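PDB 3T9P: mandelate racemase/muconate lactonizing enzyme family protein from Roseovarius sp. TM1035, which is probably an isomerase or lyase of the enolase superfamily, related to mandelate racemase and muconate lactonizing enzyme, with its exact substrate not established. Local coordinates for residues G75-A78 and L79-A82; L111-M114 and R115-E119; M282-G286 and M287-L291; S312-T315 and M316-H320. All coordinates share one frame; numbering follows the deposited sequence.

Interaction 1: G75-A78 and L79-A82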
loop_
_atom_site.group_PDB
_atom_site.type_symbol
_atom_site.label_atom_id
_atom_site.label_comp_id
_atom_site.label_asym_id
_atom_site.label_seq_id
_atom_site.Cartn_x
_atom_site.Cartn_y
_atom_site.Cartn_z
ATOM N N GLY A 75 -9.693 -23.008 6.322
ATOM C CA GLY A 75 -11.083 -23.457 6.485
ATOM C C GLY A 75 -11.998 -22.904 5.438
ATOM O O GLY A 75 -13.221 -23.198 5.471
ATOM N N THR A 76 -11.489 -22.103 4.488
ATOM C CA THR A 76 -12.382 -21.548 3.468
ATOM C C THR A 76 -12.413 -22.451 2.207
ATOM O O THR A 76 -11.571 -23.322 2.104
ATOM C CB THR A 76 -11.986 -20.048 3.026
ATOM O OG1 THR A 76 -10.722 -20.102 2.371
ATOM C CG2 THR A 76 -11.936 -19.116 4.258
ATOM N N ASP A 77 -13.306 -22.154 1.241
ATOM C CA ASP A 77 -13.484 -22.932 -0.018
ATOM C C ASP A 77 -12.218 -22.857 -0.872
ATOM O O ASP A 77 -11.867 -21.747 -1.387
ATOM C CB ASP A 77 -14.731 -22.346 -0.750
ATOM C CG ASP A 77 -15.116 -23.103 -2.003
ATOM O OD1 ASP A 77 -14.369 -23.996 -2.527
ATOM O OD2 ASP A 77 -16.229 -22.771 -2.501
ATOM N N ALA A 78 -11.562 -24.022 -1.051
ATOM C CA ALA A 78 -10.322 -24.111 -1.866
ATOM C C ALA A 78 -10.555 -23.998 -3.345
ATOM O O ALA A 78 -9.571 -23.685 -4.079
ATOM C CB ALA A 78 -9.416 -25.316 -1.515
ATOM N N LEU A 79 -11.837 -24.096 -3.791
ATOM C CA LEU A 79 -12.102 -24.130 -5.231
ATOM C C LEU A 79 -12.828 -22.913 -5.782
ATOM O O LEU A 79 -13.066 -22.807 -6.991
ATOM C CB LEU A 79 -12.931 -25.424 -5.581
ATOM C CG LEU A 79 -12.170 -26.752 -5.271
ATOM C CD1 LEU A 79 -13.184 -27.864 -5.588
ATOM C CD2 LEU A 79 -10.935 -26.838 -6.133
ATOM N N ASP A 80 -13.253 -22.021 -4.911
ATOM C CA ASP A 80 -14.025 -20.878 -5.398
ATOM C C ASP A 80 -13.639 -19.812 -4.402
ATOM O O ASP A 80 -14.174 -19.761 -3.263
ATOM C CB ASP A 80 -15.516 -21.136 -5.384
ATOM C CG ASP A 80 -16.309 -19.906 -5.894
ATOM O OD1 ASP A 80 -15.714 -19.045 -6.548
ATOM O OD2 ASP A 80 -17.488 -19.745 -5.600
ATOM N N PHE A 81 -12.578 -19.066 -4.744
ATOM C CA PHE A 81 -11.926 -18.247 -3.653
ATOM C C PHE A 81 -11.842 -16.753 -3.980
ATOM O O PHE A 81 -11.226 -15.988 -3.241
ATOM C CB PHE A 81 -10.526 -18.852 -3.355
ATOM C CG PHE A 81 -9.545 -18.765 -4.513
ATOM C CD1 PHE A 81 -8.705 -17.616 -4.651
ATOM C CD2 PHE A 81 -9.397 -19.830 -5.450
ATOM C CE1 PHE A 81 -7.792 -17.526 -5.646
ATOM C CE2 PHE A 81 -8.442 -19.762 -6.467
ATOM C CZ PHE A 81 -7.617 -18.592 -6.588
ATOM N N ALA A 82 -12.386 -16.330 -5.124
ATOM C CA ALA A 82 -12.320 -14.873 -5.427
ATOM C C ALA A 82 -12.918 -14.014 -4.257
ATOM O O ALA A 82 -12.307 -13.011 -3.778
ATOM C CB ALA A 82 -12.949 -14.556 -6.786
#
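The carboxylate of Asp77 lies over the backbone amides of Leu79 and Asp80. Asp77 OD1 accepts a hydrogen bond from Leu79 N at 2.8 Å. A side-chain oxygen bonded to the amide two residues further on makes this an Asx turn. The donor does not lie in the carboxylate plane; it comes from above, 39° out of it. Asp77 CG stands anti to the backbone N (chi1 -175°), beside the carbonyl carbon, and this carries the acid forward over the turn.

The other oxygen, Asp77 OD2, rests against Asp80 CB at 3.4 Å. The two carboxylate planes are perpendicular. Asp80 leads its acid end away, yet Asp77 OD2 and Asp80 OD2 are still only 4.5 Å apart. The side chain of Arg24 touches Asp77 and probably offsets part of this like-charge pairing.

Phe81 CB packs on Asp77 O at 3.7 Å. Its ring approaches Ala78 O obliquely through CD2. Leu79 folds back over the Ala78 carbonyl, with Leu79 CD2 4.0 Å from Ala78 O.

The loop joins helix 58-73 to helix 82-91, and Phe81 is the N-cap residue of the second. The loop belongs to the N-terminal capping domain of the enolase superfamily. Gly75 and Thr76 share backbone hydrogen bonds with Ile25, at the start of strand 25-32, and Ala78 with Met23 just before it. Ala78 and Leu79 pack on Met114 of helix 98-119, while the Phe81 ring meets Trp112 of that helix and His288 of helix 287-299, edge-to-face with both.

Interaction 2: L111-M114 and R115-E119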
loop_
_atom_site.group_PDB
_atom_site.type_symbol
_atom_site.label_atom_id
_atom_site.label_comp_id
_atom_site.label_asym_id
_atom_site.label_seq_id
_atom_site.Cartn_x
_atom_site.Cartn_y
_atom_site.Cartn_z
ATOM N N LEU A 111 -3.460 -21.794 -5.083
ATOM C CA LEU A 111 -4.791 -22.378 -5.299
ATOM C C LEU A 111 -5.093 -22.646 -6.785
ATOM O O LEU A 111 -5.790 -23.622 -7.114
ATOM C CB LEU A 111 -5.864 -21.492 -4.663
ATOM C CG LEU A 111 -5.873 -21.447 -3.129
ATOM C CD1 LEU A 111 -6.827 -20.327 -2.681
ATOM C CD2 LEU A 111 -6.300 -22.804 -2.503
ATOM N N TRP A 112 -4.664 -21.766 -7.698
ATOM C CA TRP A 112 -4.835 -22.107 -9.143
ATOM C C TRP A 112 -4.068 -23.393 -9.476
ATOM O O TRP A 112 -4.540 -24.195 -10.254
ATOM C CB TRP A 112 -4.369 -20.921 -10.055
ATOM C CG TRP A 112 -5.341 -19.748 -9.968
ATOM C CD1 TRP A 112 -5.136 -18.498 -9.362
ATOM C CD2 TRP A 112 -6.633 -19.723 -10.529
ATOM N NE1 TRP A 112 -6.235 -17.706 -9.546
ATOM C CE2 TRP A 112 -7.200 -18.449 -10.219
ATOM C CE3 TRP A 112 -7.395 -20.671 -11.273
ATOM C CZ2 TRP A 112 -8.502 -18.099 -10.622
ATOM C CZ3 TRP A 112 -8.728 -20.338 -11.630
ATOM C CH2 TRP A 112 -9.259 -19.058 -11.306
ATOM N N ASP A 113 -2.851 -23.523 -8.985
ATOM C CA ASP A 113 -2.026 -24.709 -9.298
ATOM C C ASP A 113 -2.703 -25.950 -8.700
ATOM O O ASP A 113 -2.758 -26.982 -9.331
ATOM C CB ASP A 113 -0.624 -24.573 -8.655
ATOM C CG ASP A 113 0.376 -25.717 -9.140
ATOM O OD1 ASP A 113 0.565 -25.844 -10.400
ATOM O OD2 ASP A 113 0.937 -26.460 -8.217
ATOM N N MET A 114 -3.219 -25.814 -7.502
ATOM C CA MET A 114 -3.972 -26.889 -6.838
ATOM C C MET A 114 -5.138 -27.347 -7.692
ATOM O O MET A 114 -5.252 -28.567 -7.999
ATOM C CB MET A 114 -4.391 -26.484 -5.386
ATOM C CG MET A 114 -5.057 -27.667 -4.547
ATOM S SD MET A 114 -6.790 -27.926 -5.075
ATOM C CE MET A 114 -7.525 -26.375 -4.504
ATOM N N ARG A 115 -6.012 -26.412 -8.094
ATOM C CA ARG A 115 -7.177 -26.745 -8.919
ATOM C C ARG A 115 -6.761 -27.292 -10.277
ATOM O O ARG A 115 -7.321 -28.247 -10.745
ATOM C CB ARG A 115 -8.063 -25.499 -9.114
ATOM C CG ARG A 115 -9.325 -25.789 -9.897
ATOM C CD ARG A 115 -10.217 -24.576 -9.870
ATOM N NE ARG A 115 -11.250 -24.814 -10.854
ATOM C CZ ARG A 115 -12.010 -23.878 -11.393
ATOM N NH1 ARG A 115 -11.839 -22.590 -11.080
ATOM N NH2 ARG A 115 -12.905 -24.230 -12.302
ATOM N N GLY A 116 -5.698 -26.770 -10.854
ATOM C CA GLY A 116 -5.169 -27.276 -12.120
ATOM C C GLY A 116 -4.736 -28.750 -12.052
ATOM O O GLY A 116 -5.157 -29.561 -12.926
ATOM N N LYS A 117 -3.967 -29.111 -11.016
ATOM C CA LYS A 117 -3.568 -30.529 -10.760
ATOM C C LYS A 117 -4.732 -31.434 -10.430
ATOM O O LYS A 117 -4.768 -32.585 -10.834
ATOM C CB LYS A 117 -2.531 -30.543 -9.646
ATOM C CG LYS A 117 -1.168 -30.022 -10.259
ATOM C CD LYS A 117 -0.206 -29.602 -9.080
ATOM C CE LYS A 117 1.174 -29.296 -9.631
ATOM N NZ LYS A 117 2.095 -28.751 -8.640
ATOM N N LEU A 118 -5.695 -30.946 -9.664
ATOM C CA LEU A 118 -6.899 -31.758 -9.392
ATOM C C LEU A 118 -7.721 -32.050 -10.685
ATOM O O LEU A 118 -8.222 -33.176 -10.867
ATOM C CB LEU A 118 -7.744 -31.020 -8.337
ATOM C CG LEU A 118 -9.070 -31.587 -7.808
ATOM C CD1 LEU A 118 -8.763 -32.819 -6.902
ATOM C CD2 LEU A 118 -9.779 -30.513 -6.955
ATOM N N GLU A 119 -7.855 -31.045 -11.569
ATOM C CA GLU A 119 -8.552 -31.178 -12.829
ATOM C C GLU A 119 -7.753 -31.694 -13.988
ATOM O O GLU A 119 -8.355 -31.972 -15.039
ATOM C CB GLU A 119 -9.285 -29.887 -13.240
ATOM C CG GLU A 119 -10.226 -29.460 -12.125
ATOM C CD GLU A 119 -11.177 -28.359 -12.531
ATOM O OE1 GLU A 119 -11.429 -28.131 -13.765
ATOM O OE2 GLU A 119 -11.682 -27.675 -11.612
#
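Asp113 and Lys117 form a salt bridge one helical turn apart. Lys117 NZ gives a short hydrogen bond of 2.6 Å to Asp113 OD2, which receives it on its syn lone pair, the side of OD1. The lysine chain, extended beyond CG, runs alongside the helix to reach the acid, and its CE lies 3.2 Å from the same OD2. A second ion pair follows: Arg115 NE bonds to Glu119 OE2 at 3.0 Å, almost straight at 176°. The oxygen lies in the guanidinium plane, but the nitrogen stands well above the carboxylate plane. Arg115 NH1 also approaches Trp112 CZ3 at 3.9 Å, the two side chains running the same way with their planes 25° apart.

The two salt bridges are i to i+4 pairs on the last turns of alpha-helix 98-119, in the N-terminal domain; Trp112 and Arg115 are three residues apart. Backbone bonds keep the i to i+4 spacing, as from Leu118 N to Met114 O. The bend at chi2 (-77°) brings Met114 SD to 3.5 Å from Arg115 N.

Further out, Asp113 OD1 accepts from Trp369 N and OD2 also from Trp50 N. With an alanine in place of Asp113, the Trp369 and Trp50 amides and the Lys117 ammonium would probably lose the carboxylate they share. Glu119 OE1 has a second partner in Lys121. Val123 and Leu126 of helix 123-126 pack against the Trp112 ring, which also meets the ring of His288.

Interaction 3: M282-G286 and M287-L291. With FMT (formic acid), chain E.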
loop_
_atom_site.group_PDB
_atom_site.type_symbol
_atom_site.label_atom_id
_atom_site.label_comp_id
_atom_site.label_asym_id
_atom_site.label_seq_id
_atom_site.Cartn_x
_atom_site.Cartn_y
_atom_site.Cartn_z
ATOM N N MET A 282 2.138 -10.595 -9.565
ATOM C CA MET A 282 2.611 -10.832 -8.169
ATOM C C MET A 282 2.438 -9.534 -7.364
ATOM O O MET A 282 2.117 -9.629 -6.209
ATOM C CB MET A 282 4.138 -11.179 -8.116
ATOM C CG MET A 282 4.461 -12.598 -8.395
ATOM S SD MET A 282 3.347 -13.663 -9.390
ATOM C CE MET A 282 3.940 -15.300 -8.853
ATOM N N TYR A 283 2.651 -8.329 -7.936
ATOM C CA TYR A 283 2.378 -7.115 -7.148
ATOM C C TYR A 283 0.879 -6.865 -6.977
ATOM O O TYR A 283 0.438 -6.094 -6.097
ATOM C CB TYR A 283 2.996 -5.872 -7.835
ATOM C CG TYR A 283 4.475 -5.873 -7.956
ATOM C CD1 TYR A 283 5.274 -6.410 -6.953
ATOM C CD2 TYR A 283 5.106 -5.234 -9.060
ATOM C CE1 TYR A 283 6.713 -6.365 -7.037
ATOM C CE2 TYR A 283 6.486 -5.144 -9.156
ATOM C CZ TYR A 283 7.279 -5.723 -8.134
ATOM O OH TYR A 283 8.624 -5.643 -8.245
ATOM N N MET A 284 0.101 -7.417 -7.886
ATOM C CA MET A 284 -1.372 -7.169 -7.882
ATOM C C MET A 284 -2.101 -7.994 -6.788
ATOM O O MET A 284 -3.241 -7.669 -6.395
ATOM C CB MET A 284 -1.965 -7.748 -9.188
ATOM C CG MET A 284 -2.034 -6.674 -10.284
ATOM S SD MET A 284 -2.864 -5.128 -9.817
ATOM C CE MET A 284 -4.423 -5.707 -9.210
ATOM N N GLY A 285 -1.495 -9.107 -6.357
ATOM C CA GLY A 285 -2.248 -9.992 -5.455
ATOM C C GLY A 285 -2.732 -11.275 -6.113
ATOM O O GLY A 285 -3.538 -11.993 -5.523
ATOM N N GLY A 286 -2.383 -11.510 -7.396
ATOM C CA GLY A 286 -2.526 -12.865 -7.984
ATOM C C GLY A 286 -3.440 -12.793 -9.215
ATOM O O GLY A 286 -3.687 -11.711 -9.750
ATOM N N MET A 287 -3.906 -13.948 -9.690
ATOM C CA MET A 287 -4.598 -13.992 -11.012
ATOM C C MET A 287 -6.002 -13.349 -10.974
ATOM O O MET A 287 -6.390 -12.628 -11.896
ATOM C CB MET A 287 -4.699 -15.462 -11.474
ATOM C CG MET A 287 -3.282 -16.125 -11.512
ATOM S SD MET A 287 -2.230 -15.520 -12.930
ATOM C CE MET A 287 -3.005 -16.255 -14.335
ATOM N N HIS A 288 -6.773 -13.636 -9.943
ATOM C CA HIS A 288 -8.135 -13.064 -9.892
ATOM C C HIS A 288 -8.016 -11.560 -9.958
ATOM O O HIS A 288 -8.752 -10.928 -10.673
ATOM C CB HIS A 288 -8.844 -13.458 -8.559
ATOM C CG HIS A 288 -9.546 -14.787 -8.611
ATOM N ND1 HIS A 288 -10.529 -15.072 -9.539
ATOM C CD2 HIS A 288 -9.466 -15.869 -7.801
ATOM C CE1 HIS A 288 -10.962 -16.318 -9.348
ATOM N NE2 HIS A 288 -10.351 -16.816 -8.277
ATOM N N ARG A 289 -7.116 -10.962 -9.170
ATOM C CA ARG A 289 -7.026 -9.517 -9.142
ATOM C C ARG A 289 -6.475 -8.973 -10.445
ATOM O O ARG A 289 -6.982 -7.955 -10.912
ATOM C CB ARG A 289 -6.225 -9.041 -7.937
ATOM C CG ARG A 289 -6.985 -9.310 -6.598
ATOM C CD ARG A 289 -6.146 -8.730 -5.365
ATOM N NE ARG A 289 -5.774 -7.289 -5.486
ATOM C CZ ARG A 289 -6.618 -6.289 -5.321
ATOM N NH1 ARG A 289 -7.917 -6.578 -4.971
ATOM N NH2 ARG A 289 -6.208 -5.017 -5.440
ATOM N N THR A 290 -5.518 -9.680 -11.063
ATOM C CA THR A 290 -4.998 -9.183 -12.352
ATOM C C THR A 290 -6.132 -9.210 -13.459
ATOM O O THR A 290 -6.283 -8.270 -14.249
ATOM C CB THR A 290 -3.762 -10.033 -12.771
ATOM O OG1 THR A 290 -2.821 -9.867 -11.710
ATOM C CG2 THR A 290 -3.108 -9.472 -14.091
ATOM N N LEU A 291 -6.881 -10.309 -13.475
ATOM C CA LEU A 291 -8.061 -10.458 -14.352
ATOM C C LEU A 291 -9.053 -9.305 -14.207
ATOM O O LEU A 291 -9.572 -8.818 -15.211
ATOM C CB LEU A 291 -8.765 -11.805 -14.047
ATOM C CG LEU A 291 -8.017 -13.013 -14.626
ATOM C CD1 LEU A 291 -8.693 -14.315 -14.030
ATOM C CD2 LEU A 291 -8.029 -12.947 -16.228
HETATM C C FMT E . 10.685 -5.525 -10.849
HETATM O O1 FMT E . 11.876 -5.074 -10.695
HETATM O O2 FMT E . 9.657 -4.898 -10.549
HETATM O O HOH W 1 -5.740 -12.530 -7.186
#
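Gly285 and Gly286 link the short helix 281-284 to helix 287-299 in the C-terminal domain, probably the modified TIM barrel, (beta/alpha)7beta, as in the enolase superfamily. Gly286 is the N-cap residue of the second helix. Its carbonyl O takes two bonds from Thr290: one from N at 3.0 Å, and one from OG1 at 2.8 Å that comes from above the carbonyl plane. Thr290 OG1 also touches Met284 CB.

Arg289 folds back over the end of the first helix. Its NE bonds to Met284 O at 2.7 Å, nearly along the C=O axis and within the guanidinium plane. The bend at chi3 (54°) turns NE to that carbonyl. Gly285 CA lies 4.1 Å from Arg289 CD. Arg289 NH2 bonds to Cys260 O, and the guanidinium makes a cation-pi contact with Tyr262. A leucine in place of Arg289 would probably leave Met284 O without this donor and Tyr262 without its cation.

Tyr283 OH donates to O2 of a formic acid molecule at 2.6 Å. This molecule, probably from the crystallisation liquor, is also bonded by Lys94 of the second subunit. One water bridges the turn, donating to Gly285 O at 2.8 Å and accepting from Arg289 N at 2.9 Å.

Interaction 4: S312-T315 and M316-H320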
loop_
_atom_site.group_PDB
_atom_site.type_symbol
_atom_site.label_atom_id
_atom_site.label_comp_id
_atom_site.label_asym_id
_atom_site.label_seq_id
_atom_site.Cartn_x
_atom_site.Cartn_y
_atom_site.Cartn_z
ATOM N N SER A 312 11.403 -15.771 -11.746
ATOM C CA SER A 312 10.674 -16.511 -10.749
ATOM C C SER A 312 9.358 -17.023 -11.382
ATOM O O SER A 312 9.254 -17.010 -12.587
ATOM C CB SER A 312 10.447 -15.634 -9.559
ATOM O OG SER A 312 9.434 -14.682 -9.821
ATOM N N LEU A 313 8.371 -17.431 -10.601
ATOM C CA LEU A 313 7.126 -17.932 -11.170
ATOM C C LEU A 313 6.325 -16.804 -11.953
ATOM O O LEU A 313 5.402 -17.079 -12.736
ATOM C CB LEU A 313 6.284 -18.440 -10.012
ATOM C CG LEU A 313 5.037 -19.184 -10.512
ATOM C CD1 LEU A 313 5.417 -20.420 -11.201
ATOM C CD2 LEU A 313 4.011 -19.411 -9.358
ATOM N N VAL A 314 6.603 -15.558 -11.608
ATOM C CA VAL A 314 5.857 -14.434 -12.231
ATOM C C VAL A 314 5.811 -14.581 -13.782
ATOM O O VAL A 314 4.821 -14.269 -14.411
ATOM C CB VAL A 314 6.384 -13.051 -11.735
ATOM C CG1 VAL A 314 7.862 -12.775 -12.221
ATOM C CG2 VAL A 314 5.407 -11.855 -12.210
ATOM N N THR A 315 6.902 -15.001 -14.395
ATOM C CA THR A 315 6.891 -15.106 -15.830
ATOM C C THR A 315 5.906 -16.210 -16.312
ATOM O O THR A 315 5.088 -15.941 -17.231
ATOM C CB THR A 315 8.355 -15.205 -16.423
ATOM O OG1 THR A 315 9.027 -13.965 -16.135
ATOM C CG2 THR A 315 8.354 -15.414 -18.085
ATOM N N MET A 316 5.933 -17.358 -15.713
ATOM C CA MET A 316 4.978 -18.457 -16.078
ATOM C C MET A 316 3.519 -18.046 -15.780
ATOM O O MET A 316 2.634 -18.257 -16.607
ATOM C CB MET A 316 5.329 -19.775 -15.309
ATOM C CG MET A 316 4.398 -21.022 -15.720
ATOM S SD MET A 316 4.438 -21.228 -17.544
ATOM C CE MET A 316 6.080 -21.911 -17.716
ATOM N N CYS A 317 3.281 -17.323 -14.678
ATOM C CA CYS A 317 1.844 -16.874 -14.434
ATOM C C CYS A 317 1.395 -15.930 -15.552
ATOM O O CYS A 317 0.195 -15.998 -16.034
ATOM C CB CYS A 317 1.746 -16.143 -13.111
ATOM S SG CYS A 317 2.025 -17.179 -11.626
ATOM N N THR A 318 2.313 -14.993 -15.918
ATOM C CA THR A 318 2.048 -14.098 -17.025
ATOM C C THR A 318 1.773 -14.853 -18.357
ATOM O O THR A 318 0.878 -14.454 -19.155
ATOM C CB THR A 318 3.177 -13.073 -17.170
ATOM O OG1 THR A 318 3.317 -12.403 -15.903
ATOM C CG2 THR A 318 2.803 -12.058 -18.152
ATOM N N MET A 319 2.545 -15.889 -18.636
ATOM C CA MET A 319 2.343 -16.649 -19.839
ATOM C C MET A 319 0.913 -17.280 -19.872
ATOM O O MET A 319 0.249 -17.236 -20.918
ATOM C CB MET A 319 3.371 -17.809 -19.844
ATOM C CG MET A 319 4.773 -17.278 -20.290
ATOM S SD MET A 319 6.180 -18.365 -19.851
ATOM C CE MET A 319 5.655 -19.901 -20.778
ATOM N N HIS A 320 0.491 -17.916 -18.761
ATOM C CA HIS A 320 -0.844 -18.498 -18.678
ATOM C C HIS A 320 -1.867 -17.415 -18.801
ATOM O O HIS A 320 -2.890 -17.597 -19.537
ATOM C CB HIS A 320 -1.109 -19.270 -17.373
ATOM C CG HIS A 320 -0.367 -20.572 -17.277
ATOM N ND1 HIS A 320 -0.998 -21.802 -17.431
ATOM C CD2 HIS A 320 0.965 -20.849 -17.133
ATOM C CE1 HIS A 320 -0.093 -22.775 -17.268
ATOM N NE2 HIS A 320 1.104 -22.225 -17.093
#
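Val314 O is gripped twice by Thr318. The hydroxyl OG1 bonds to it at 2.8 Å and the backbone N at 3.0 Å, and the two donors arrive from opposite faces of the carbonyl plane. Thr318 OG1 lies beside its own backbone N (chi1 -55°), which lets both donors face back down the helix to the same oxygen.

Leu313 packs on the next turn. Its CD2 touches Cys317 SG at 3.8 Å, and its CD1 lies 4.2 Å from Met316 CB. Cys317 N bonds to Leu313 O at 2.9 Å, almost straight out from the carbonyl. On another side of the helix, Thr315 CG2 meets Met319 SD at 4.1 Å, and Met319 CG lies 3.4 Å from Thr315 O. The Thr315 hydroxyl turns back to bond with Asn310 O.

Ser312 is the N-cap residue. Its OG accepts a weak bond from Val314 N at 3.5 Å and also bonds to Gln52 and Asn310. Met282 packs on Leu313, Val314 and Cys317. Thr315, Thr318 and Met319 lie on Leu332. The helix, buried at this contact and capped by a serine, is laid against strand 332-335 of the barrel and the antiparallel strand 360-363, in the C-terminal domain of an enolase-superfamily protein.

The four interactions follow one another along the chain. Interactions 1 and 2 lie in the N-terminal domain, their centres about 12 Å apart, where the 75-82 loop packs on helix 98-119. Interactions 3 and 4 lie in the C-terminal domain, centres also about 12 Å apart, on helices 281-284, 287-299 and 313-322. They touch: Met282 and Met287 pack on Cys317. One place where the domains meet is around Met287 and His288: His288 contacts Phe81 and Trp112, and Met287 contacts Trp112. The centres of interactions 2 and 3 are about 17 Å apart. Interaction 4 does not touch the first two; its centre is about 22 Å from that of interaction 1. Interaction 3 therefore joins the barrel helices to the N-terminal domain.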